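Long-range contact in N-glycosylase/DNA lyase (Methanocaldococcus jannaschii, PDB 3FHF), which is an archaeal DNA glycosylase/lyase of the helix-hairpin-helix superfamily: residues 52-65 / 88-100. Sequence-based numbering, arbitrary orientation.
Sequences ILTANFTAEGGIRI and LGHRFYRKRAEYI
R96, in the first turn of helix 93-103, reaches across to I52, L53 and A55, where helix 41-54 runs out into a turn. R96 CB rests against CD2 of L53 at 3.8 Å. The chain then bends about the CB-CG bond (chi2 -52°), which lays CD beside the carbonyl oxygen and CG2 of I52; R96 NE follows, 3.9 Å from I52 O. From there the guanidinium runs on to the type II turn T54-F57, where both terminal nitrogens donate to A55 O: R96 NH1, at 2.9 Å from A55 O, uses an in-plane lone pair, and NH2 approaches the same oxygen from above that plane. CB of F92 lies over one guanidinium face, toward its rim.

H90 binds another carbonyl of the same bend. H90 NE2 donates to L53 O at 3.0 Å, in the carbonyl plane and close to the plane of the imidazole. On the other side of the ring ND1 accepts from F92 N, which leaves the proton on NE2 and fixes the ring's rotation. With CG turned opposite the backbone N (chi1 -153°), the imidazole lies over F57 as an offset stack, H90 CD2 3.9 Å from F57 CG and the planes 23° apart. One water joins N56 O to N and NE of R91.

Apolar contacts continue at both ends: I52 CD1 meets I100 CG1, while I65 CG1 meets L88 CD1 at 4.1 Å, just before G89, whose Schellman motif ends helix 78-87. F73 of helix 72-75 packs on L53, I65 and I100. With H90 NE2 only 3.1 Å from R96 NH1, the imidazole is probably kept neutral, and the arginine's charge would suit the negative end of helix 41-54.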
ATOM      1  N   ILE A  52      -5.675  -6.889   1.047  1.00 21.96           N
ATOM      2  CA  ILE A  52      -6.954  -7.242   0.439  1.00 22.51           C
ATOM      3  C   ILE A  52      -8.083  -6.610   1.259  1.00 21.32           C
ATOM      4  O   ILE A  52      -9.119  -6.224   0.720  1.00 21.02           O
ATOM      5  CB  ILE A  52      -7.168  -8.768   0.410  1.00 22.43           C
ATOM      6  CG1 ILE A  52      -6.290  -9.399  -0.666  1.00 23.27           C
ATOM      7  CG2 ILE A  52      -8.642  -9.087   0.153  1.00 25.52           C
ATOM      8  CD1 ILE A  52      -6.435 -10.912  -0.770  1.00 24.57           C
ATOM      9  N   LEU A  53      -7.868  -6.497   2.567  1.00 21.27           N
ATOM     10  CA  LEU A  53      -8.870  -5.933   3.468  1.00 21.61           C
ATOM     11  C   LEU A  53      -8.910  -4.403   3.548  1.00 24.15           C
ATOM     12  O   LEU A  53      -9.927  -3.833   3.953  1.00 23.47           O
ATOM     13  CB  LEU A  53      -8.661  -6.483   4.882  1.00 20.89           C
ATOM     14  CG  LEU A  53      -8.790  -7.990   5.097  1.00 20.21           C
ATOM     15  CD1 LEU A  53      -8.392  -8.320   6.531  1.00 22.48           C
ATOM     16  CD2 LEU A  53     -10.230  -8.439   4.819  1.00 20.78           C
ATOM     17  N   THR A  54      -7.814  -3.749   3.167  1.00 22.89           N
ATOM     18  CA  THR A  54      -7.701  -2.288   3.225  1.00 27.37           C
ATOM     19  C   THR A  54      -8.823  -1.476   2.573  1.00 28.49           C
ATOM     20  O   THR A  54      -9.324  -0.521   3.171  1.00 28.20           O
ATOM     21  CB  THR A  54      -6.350  -1.816   2.618  1.00 28.07           C
ATOM     22  OG1 THR A  54      -5.271  -2.264   3.447  1.00 28.75           O
ATOM     23  CG2 THR A  54      -6.303  -0.295   2.512  1.00 30.26           C
ATOM     24  N   ALA A  55      -9.204  -1.841   1.352  0.75 29.34           N
ATOM     25  CA  ALA A  55     -10.254  -1.122   0.633  0.75 31.80           C
ATOM     26  C   ALA A  55     -11.532  -0.966   1.452  0.75 32.14           C
ATOM     27  O   ALA A  55     -12.073  -1.946   1.967  0.75 31.70           O
ATOM     28  CB  ALA A  55     -10.564  -1.833  -0.681  0.75 32.80           C
ATOM     29  N   ASN A  56     -12.003   0.272   1.569  0.75 33.25           N
ATOM     30  CA  ASN A  56     -13.222   0.580   2.315  0.75 34.03           C
ATOM     31  C   ASN A  56     -13.054   0.245   3.788  0.75 34.09           C
ATOM     32  O   ASN A  56     -14.012  -0.148   4.452  0.75 35.16           O
ATOM     33  CB  ASN A  56     -14.402  -0.218   1.751  0.75 34.60           C
ATOM     34  CG  ASN A  56     -14.590  -0.006   0.266  0.75 36.75           C
ATOM     35  OD1 ASN A  56     -14.912   1.097  -0.182  0.75 38.37           O
ATOM     36  ND2 ASN A  56     -14.388  -1.063  -0.512  0.75 37.06           N
ATOM     37  N   PHE A  57     -11.840   0.407   4.303  0.75 33.04           N
ATOM     38  CA  PHE A  57     -11.580   0.090   5.699  0.75 31.73           C
ATOM     39  C   PHE A  57     -10.515   1.021   6.271  0.75 32.59           C
ATOM     40  O   PHE A  57     -10.229   2.077   5.707  0.75 32.64           O
ATOM     41  CB  PHE A  57     -11.132  -1.373   5.806  0.75 31.73           C
ATOM     42  CG  PHE A  57     -11.434  -2.017   7.131  0.75 30.72           C
ATOM     43  CD1 PHE A  57     -12.715  -1.960   7.673  0.75 31.10           C
ATOM     44  CD2 PHE A  57     -10.446  -2.711   7.822  0.75 31.10           C
ATOM     45  CE1 PHE A  57     -13.008  -2.586   8.886  0.75 30.18           C
ATOM     46  CE2 PHE A  57     -10.730  -3.339   9.036  0.75 30.37           C
ATOM     47  CZ  PHE A  57     -12.013  -3.276   9.567  0.75 29.59           C
ATOM     48  N   THR A  58      -9.935   0.626   7.397  0.75 32.21           N
ATOM     49  CA  THR A  58      -8.904   1.422   8.046  0.75 33.17           C
ATOM     50  C   THR A  58      -7.650   0.584   8.278  0.75 31.94           C
ATOM     51  O   THR A  58      -7.740  -0.609   8.562  0.75 31.63           O
ATOM     52  CB  THR A  58      -9.413   1.969   9.396  0.75 33.99           C
ATOM     53  OG1 THR A  58     -10.358   3.019   9.157  0.75 37.62           O
ATOM     54  CG2 THR A  58      -8.272   2.509  10.230  0.75 36.93           C
ATOM     55  N   ALA A  59      -6.486   1.210   8.143  0.75 30.44           N
ATOM     56  CA  ALA A  59      -5.222   0.514   8.352  0.75 30.80           C
ATOM     57  C   ALA A  59      -5.219  -0.019   9.773  0.75 30.81           C
ATOM     58  O   ALA A  59      -4.810  -1.147  10.035  0.75 29.15           O
ATOM     59  CB  ALA A  59      -4.052   1.470   8.152  0.75 28.74           C
ATOM     60  N   GLU A  60      -5.694   0.813  10.689  0.75 32.63           N
ATOM     61  CA  GLU A  60      -5.751   0.452  12.091  0.75 35.45           C
ATOM     62  C   GLU A  60      -6.698  -0.731  12.256  1.00 35.29           C
ATOM     63  O   GLU A  60      -6.446  -1.630  13.058  1.00 35.34           O
ATOM     64  CB  GLU A  60      -6.206   1.671  12.892  1.00 38.90           C
ATOM     65  CG  GLU A  60      -5.516   2.935  12.383  1.00 43.04           C
ATOM     66  CD  GLU A  60      -5.765   4.159  13.230  1.00 45.96           C
ATOM     67  OE1 GLU A  60      -5.242   4.217  14.365  1.00 47.11           O
ATOM     68  OE2 GLU A  60      -6.481   5.066  12.756  1.00 49.15           O
ATOM     69  N   GLY A  61      -7.773  -0.737  11.473  1.00 33.59           N
ATOM     70  CA  GLY A  61      -8.724  -1.830  11.530  1.00 34.85           C
ATOM     71  C   GLY A  61      -8.103  -3.082  10.935  1.00 34.57           C
ATOM     72  O   GLY A  61      -8.291  -4.188  11.442  1.00 36.38           O
ATOM     73  N   GLY A  62      -7.358  -2.905   9.849  1.00 32.87           N
ATOM     74  CA  GLY A  62      -6.705  -4.032   9.217  1.00 31.40           C
ATOM     75  C   GLY A  62      -5.695  -4.643  10.163  1.00 31.54           C
ATOM     76  O   GLY A  62      -5.612  -5.864  10.288  1.00 31.64           O
ATOM     77  N   ILE A  63      -4.924  -3.794  10.839  1.00 30.69           N
ATOM     78  CA  ILE A  63      -3.923  -4.276  11.779  1.00 30.99           C
ATOM     79  C   ILE A  63      -4.553  -5.112  12.885  1.00 32.42           C
ATOM     80  O   ILE A  63      -3.975  -6.115  13.306  1.00 33.85           O
ATOM     81  CB  ILE A  63      -3.136  -3.115  12.428  1.00 29.45           C
ATOM     82  CG1 ILE A  63      -2.327  -2.375  11.361  1.00 29.03           C
ATOM     83  CG2 ILE A  63      -2.206  -3.658  13.501  1.00 28.61           C
ATOM     84  CD1 ILE A  63      -1.571  -1.172  11.884  1.00 29.51           C
ATOM     85  N   ARG A  64      -5.729  -4.711  13.362  1.00 33.68           N
ATOM     86  CA  ARG A  64      -6.372  -5.477  14.425  1.00 36.40           C
ATOM     87  C   ARG A  64      -7.007  -6.759  13.888  1.00 35.52           C
ATOM     88  O   ARG A  64      -7.021  -7.776  14.574  1.00 36.35           O
ATOM     89  CB  ARG A  64      -7.422  -4.637  15.174  1.00 38.52           C
ATOM     90  CG  ARG A  64      -8.723  -4.389  14.435  1.00 41.06           C
ATOM     91  CD  ARG A  64      -9.840  -4.052  15.423  1.00 43.32           C
ATOM     92  NE  ARG A  64     -11.115  -3.825  14.752  1.00 45.66           N
ATOM     93  CZ  ARG A  64     -11.416  -2.725  14.069  1.00 47.46           C
ATOM     94  NH1 ARG A  64     -10.533  -1.741  13.970  1.00 49.38           N
ATOM     95  NH2 ARG A  64     -12.595  -2.613  13.475  1.00 47.70           N
ATOM     96  N   ILE A  65      -7.537  -6.715  12.670  1.00 35.44           N
ATOM     97  CA  ILE A  65      -8.128  -7.917  12.093  1.00 34.48           C
ATOM     98  C   ILE A  65      -6.994  -8.916  11.912  1.00 35.31           C
ATOM     99  O   ILE A  65      -7.183 -10.119  12.083  1.00 35.09           O
ATOM    100  CB  ILE A  65      -8.806  -7.638  10.728  1.00 33.75           C
ATOM    101  CG1 ILE A  65     -10.135  -6.916  10.956  1.00 32.26           C
ATOM    102  CG2 ILE A  65      -9.042  -8.944   9.975  1.00 32.04           C
ATOM    103  CD1 ILE A  65     -10.974  -6.742   9.703  1.00 33.42           C
ATOM    104  N   LEU A  88     -16.020  -8.626  12.912  1.00 38.65           N
ATOM    105  CA  LEU A  88     -14.924  -7.722  13.213  1.00 37.67           C
ATOM    106  C   LEU A  88     -15.163  -6.315  12.674  1.00 37.63           C
ATOM    107  O   LEU A  88     -14.350  -5.416  12.892  1.00 37.95           O
ATOM    108  CB  LEU A  88     -13.605  -8.294  12.681  1.00 38.37           C
ATOM    109  CG  LEU A  88     -13.067  -9.464  13.513  1.00 38.26           C
ATOM    110  CD1 LEU A  88     -11.875 -10.105  12.825  1.00 38.67           C
ATOM    111  CD2 LEU A  88     -12.683  -8.958  14.895  1.00 38.78           C
ATOM    112  N   GLY A  89     -16.276  -6.126  11.973  1.00 36.96           N
ATOM    113  CA  GLY A  89     -16.600  -4.807  11.456  1.00 38.11           C
ATOM    114  C   GLY A  89     -16.460  -4.541   9.965  1.00 38.57           C
ATOM    115  O   GLY A  89     -16.879  -3.483   9.494  1.00 38.97           O
ATOM    116  N   HIS A  90     -15.887  -5.474   9.211  1.00 38.73           N
ATOM    117  CA  HIS A  90     -15.724  -5.254   7.780  1.00 37.96           C
ATOM    118  C   HIS A  90     -17.052  -5.380   7.041  1.00 38.31           C
ATOM    119  O   HIS A  90     -17.739  -6.396   7.144  1.00 38.85           O
ATOM    120  CB  HIS A  90     -14.708  -6.234   7.189  1.00 37.06           C
ATOM    121  CG  HIS A  90     -14.017  -5.713   5.967  1.00 37.25           C
ATOM    122  ND1 HIS A  90     -14.696  -5.361   4.820  1.00 36.92           N
ATOM    123  CD2 HIS A  90     -12.709  -5.450   5.726  1.00 36.83           C
ATOM    124  CE1 HIS A  90     -13.837  -4.903   3.926  1.00 36.96           C
ATOM    125  NE2 HIS A  90     -12.625  -4.946   4.451  1.00 36.68           N
ATOM    126  N   ARG A  91     -17.400  -4.343   6.286  1.00 38.22           N
ATOM    127  CA  ARG A  91     -18.652  -4.327   5.540  1.00 38.95           C
ATOM    128  C   ARG A  91     -18.668  -5.263   4.336  1.00 38.05           C
ATOM    129  O   ARG A  91     -19.732  -5.701   3.908  1.00 38.03           O
ATOM    130  CB  ARG A  91     -18.968  -2.903   5.082  1.00 39.67           C
ATOM    131  CG  ARG A  91     -19.194  -1.923   6.220  1.00 43.60           C
ATOM    132  CD  ARG A  91     -19.424  -0.527   5.676  1.00 46.27           C
ATOM    133  NE  ARG A  91     -18.257  -0.046   4.946  1.00 49.53           N
ATOM    134  CZ  ARG A  91     -18.255   1.017   4.149  1.00 50.43           C
ATOM    135  NH1 ARG A  91     -19.367   1.717   3.972  1.00 51.16           N
ATOM    136  NH2 ARG A  91     -17.138   1.383   3.532  1.00 50.72           N
ATOM    137  N   PHE A  92     -17.497  -5.569   3.785  1.00 37.55           N
ATOM    138  CA  PHE A  92     -17.429  -6.463   2.632  1.00 36.27           C
ATOM    139  C   PHE A  92     -16.898  -7.841   3.006  1.00 36.27           C
ATOM    140  O   PHE A  92     -16.197  -8.480   2.220  1.00 34.62           O
ATOM    141  CB  PHE A  92     -16.551  -5.855   1.533  1.00 36.39           C
ATOM    142  CG  PHE A  92     -17.084  -4.562   0.980  1.00 37.11           C
ATOM    143  CD1 PHE A  92     -16.922  -3.370   1.677  1.00 37.61           C
ATOM    144  CD2 PHE A  92     -17.787  -4.545  -0.223  1.00 38.15           C
ATOM    145  CE1 PHE A  92     -17.456  -2.175   1.187  1.00 38.47           C
ATOM    146  CE2 PHE A  92     -18.325  -3.356  -0.721  1.00 38.08           C
ATOM    147  CZ  PHE A  92     -18.159  -2.171  -0.013  1.00 36.83           C
ATOM    148  N   TYR A  93     -17.256  -8.302   4.201  1.00 35.10           N
ATOM    149  CA  TYR A  93     -16.804  -9.596   4.694  1.00 36.59           C
ATOM    150  C   TYR A  93     -16.961 -10.746   3.704  1.00 36.57           C
ATOM    151  O   TYR A  93     -16.081 -11.598   3.593  1.00 37.68           O
ATOM    152  CB  TYR A  93     -17.520  -9.951   6.006  1.00 38.25           C
ATOM    153  CG  TYR A  93     -19.037  -9.995   5.927  1.00 39.39           C
ATOM    154  CD1 TYR A  93     -19.789  -8.822   5.826  1.00 40.37           C
ATOM    155  CD2 TYR A  93     -19.721 -11.211   5.980  1.00 39.73           C
ATOM    156  CE1 TYR A  93     -21.186  -8.858   5.784  1.00 40.35           C
ATOM    157  CE2 TYR A  93     -21.116 -11.259   5.939  1.00 40.57           C
ATOM    158  CZ  TYR A  93     -21.839 -10.080   5.841  1.00 40.61           C
ATOM    159  OH  TYR A  93     -23.214 -10.127   5.802  1.00 42.08           O
ATOM    160  N   ARG A  94     -18.072 -10.768   2.980  1.00 36.52           N
ATOM    161  CA  ARG A  94     -18.324 -11.832   2.016  1.00 37.44           C
ATOM    162  C   ARG A  94     -17.304 -11.869   0.872  1.00 36.88           C
ATOM    163  O   ARG A  94     -16.648 -12.890   0.654  1.00 36.57           O
ATOM    164  CB  ARG A  94     -19.744 -11.699   1.460  1.00 39.80           C
ATOM    165  CG  ARG A  94     -20.164 -12.819   0.524  1.00 42.94           C
ATOM    166  CD  ARG A  94     -21.656 -12.733   0.224  1.00 46.89           C
ATOM    167  NE  ARG A  94     -22.044 -11.401  -0.235  1.00 49.21           N
ATOM    168  CZ  ARG A  94     -21.628 -10.851  -1.373  1.00 50.22           C
ATOM    169  NH1 ARG A  94     -20.810 -11.520  -2.176  1.00 49.66           N
ATOM    170  NH2 ARG A  94     -22.026  -9.628  -1.706  1.00 50.70           N
ATOM    171  N   LYS A  95     -17.171 -10.765   0.142  1.00 35.74           N
ATOM    172  CA  LYS A  95     -16.222 -10.698  -0.971  1.00 34.86           C
ATOM    173  C   LYS A  95     -14.769 -10.899  -0.539  1.00 33.66           C
ATOM    174  O   LYS A  95     -14.026 -11.657  -1.167  1.00 32.80           O
ATOM    175  CB  LYS A  95     -16.325  -9.351  -1.689  1.00 37.55           C
ATOM    176  CG  LYS A  95     -17.542  -9.177  -2.575  1.00 40.42           C
ATOM    177  CD  LYS A  95     -17.479  -7.825  -3.271  1.00 42.01           C
ATOM    178  CE  LYS A  95     -18.698  -7.575  -4.134  1.00 44.44           C
ATOM    179  NZ  LYS A  95     -18.623  -6.235  -4.782  1.00 46.26           N
ATOM    180  N   ARG A  96     -14.363 -10.213   0.528  1.00 30.52           N
ATOM    181  CA  ARG A  96     -12.991 -10.316   1.010  1.00 30.19           C
ATOM    182  C   ARG A  96     -12.639 -11.729   1.462  1.00 29.83           C
ATOM    183  O   ARG A  96     -11.526 -12.202   1.229  1.00 29.36           O
ATOM    184  CB  ARG A  96     -12.746  -9.311   2.141  1.00 27.27           C
ATOM    185  CG  ARG A  96     -13.066  -7.866   1.763  1.00 27.86           C
ATOM    186  CD  ARG A  96     -12.374  -7.441   0.460  1.00 27.95           C
ATOM    187  NE  ARG A  96     -12.959  -6.211  -0.075  1.00 28.63           N
ATOM    188  CZ  ARG A  96     -12.719  -4.993   0.398  1.00 30.83           C
ATOM    189  NH1 ARG A  96     -11.886  -4.822   1.417  1.00 27.82           N
ATOM    190  NH2 ARG A  96     -13.348  -3.943  -0.121  1.00 31.22           N
ATOM    191  N   ALA A  97     -13.587 -12.406   2.102  1.00 29.45           N
ATOM    192  CA  ALA A  97     -13.360 -13.773   2.562  1.00 30.53           C
ATOM    193  C   ALA A  97     -13.108 -14.687   1.361  1.00 30.01           C
ATOM    194  O   ALA A  97     -12.282 -15.602   1.419  1.00 29.57           O
ATOM    195  CB  ALA A  97     -14.571 -14.268   3.353  1.00 31.50           C
ATOM    196  N   GLU A  98     -13.834 -14.440   0.276  1.00 29.24           N
ATOM    197  CA  GLU A  98     -13.675 -15.236  -0.933  1.00 30.59           C
ATOM    198  C   GLU A  98     -12.313 -14.970  -1.586  1.00 29.08           C
ATOM    199  O   GLU A  98     -11.602 -15.906  -1.952  1.00 28.27           O
ATOM    200  CB  GLU A  98     -14.802 -14.926  -1.921  1.00 32.32           C
ATOM    201  CG  GLU A  98     -14.531 -15.431  -3.323  1.00 36.90           C
ATOM    202  CD  GLU A  98     -15.675 -15.160  -4.277  1.00 41.09           C
ATOM    203  OE1 GLU A  98     -16.292 -14.076  -4.183  1.00 43.88           O
ATOM    204  OE2 GLU A  98     -15.948 -16.031  -5.131  1.00 44.00           O
ATOM    205  N   TYR A  99     -11.954 -13.698  -1.732  1.00 27.70           N
ATOM    206  CA  TYR A  99     -10.669 -13.346  -2.333  1.00 26.78           C
ATOM    207  C   TYR A  99      -9.518 -14.008  -1.580  1.00 25.92           C
ATOM    208  O   TYR A  99      -8.606 -14.583  -2.184  1.00 23.58           O
ATOM    209  CB  TYR A  99     -10.448 -11.833  -2.312  1.00 26.55           C
ATOM    210  CG  TYR A  99     -11.441 -11.014  -3.108  1.00 30.41           C
ATOM    211  CD1 TYR A  99     -12.049 -11.526  -4.254  1.00 31.01           C
ATOM    212  CD2 TYR A  99     -11.732  -9.700  -2.738  1.00 31.74           C
ATOM    213  CE1 TYR A  99     -12.926 -10.745  -5.013  1.00 33.39           C
ATOM    214  CE2 TYR A  99     -12.603  -8.914  -3.491  1.00 34.31           C
ATOM    215  CZ  TYR A  99     -13.195  -9.444  -4.624  1.00 34.17           C
ATOM    216  OH  TYR A  99     -14.056  -8.664  -5.360  1.00 37.56           O
ATOM    217  N   ILE A 100      -9.565 -13.914  -0.255  1.00 24.01           N
ATOM    218  CA  ILE A 100      -8.528 -14.489   0.589  1.00 24.78           C
ATOM    219  C   ILE A 100      -8.381 -15.990   0.391  1.00 24.37           C
ATOM    220  O   ILE A 100      -7.268 -16.492   0.207  1.00 25.61           O
ATOM    221  CB  ILE A 100      -8.806 -14.183   2.079  1.00 24.05           C
ATOM    222  CG1 ILE A 100      -8.645 -12.679   2.324  1.00 22.23           C
ATOM    223  CG2 ILE A 100      -7.855 -14.980   2.969  1.00 23.61           C
ATOM    224  CD1 ILE A 100      -9.050 -12.214   3.710  1.00 20.09           C
TER
HETATM  225  O   HOH W   1     -16.081  -1.775   5.995  1.00 44.61           O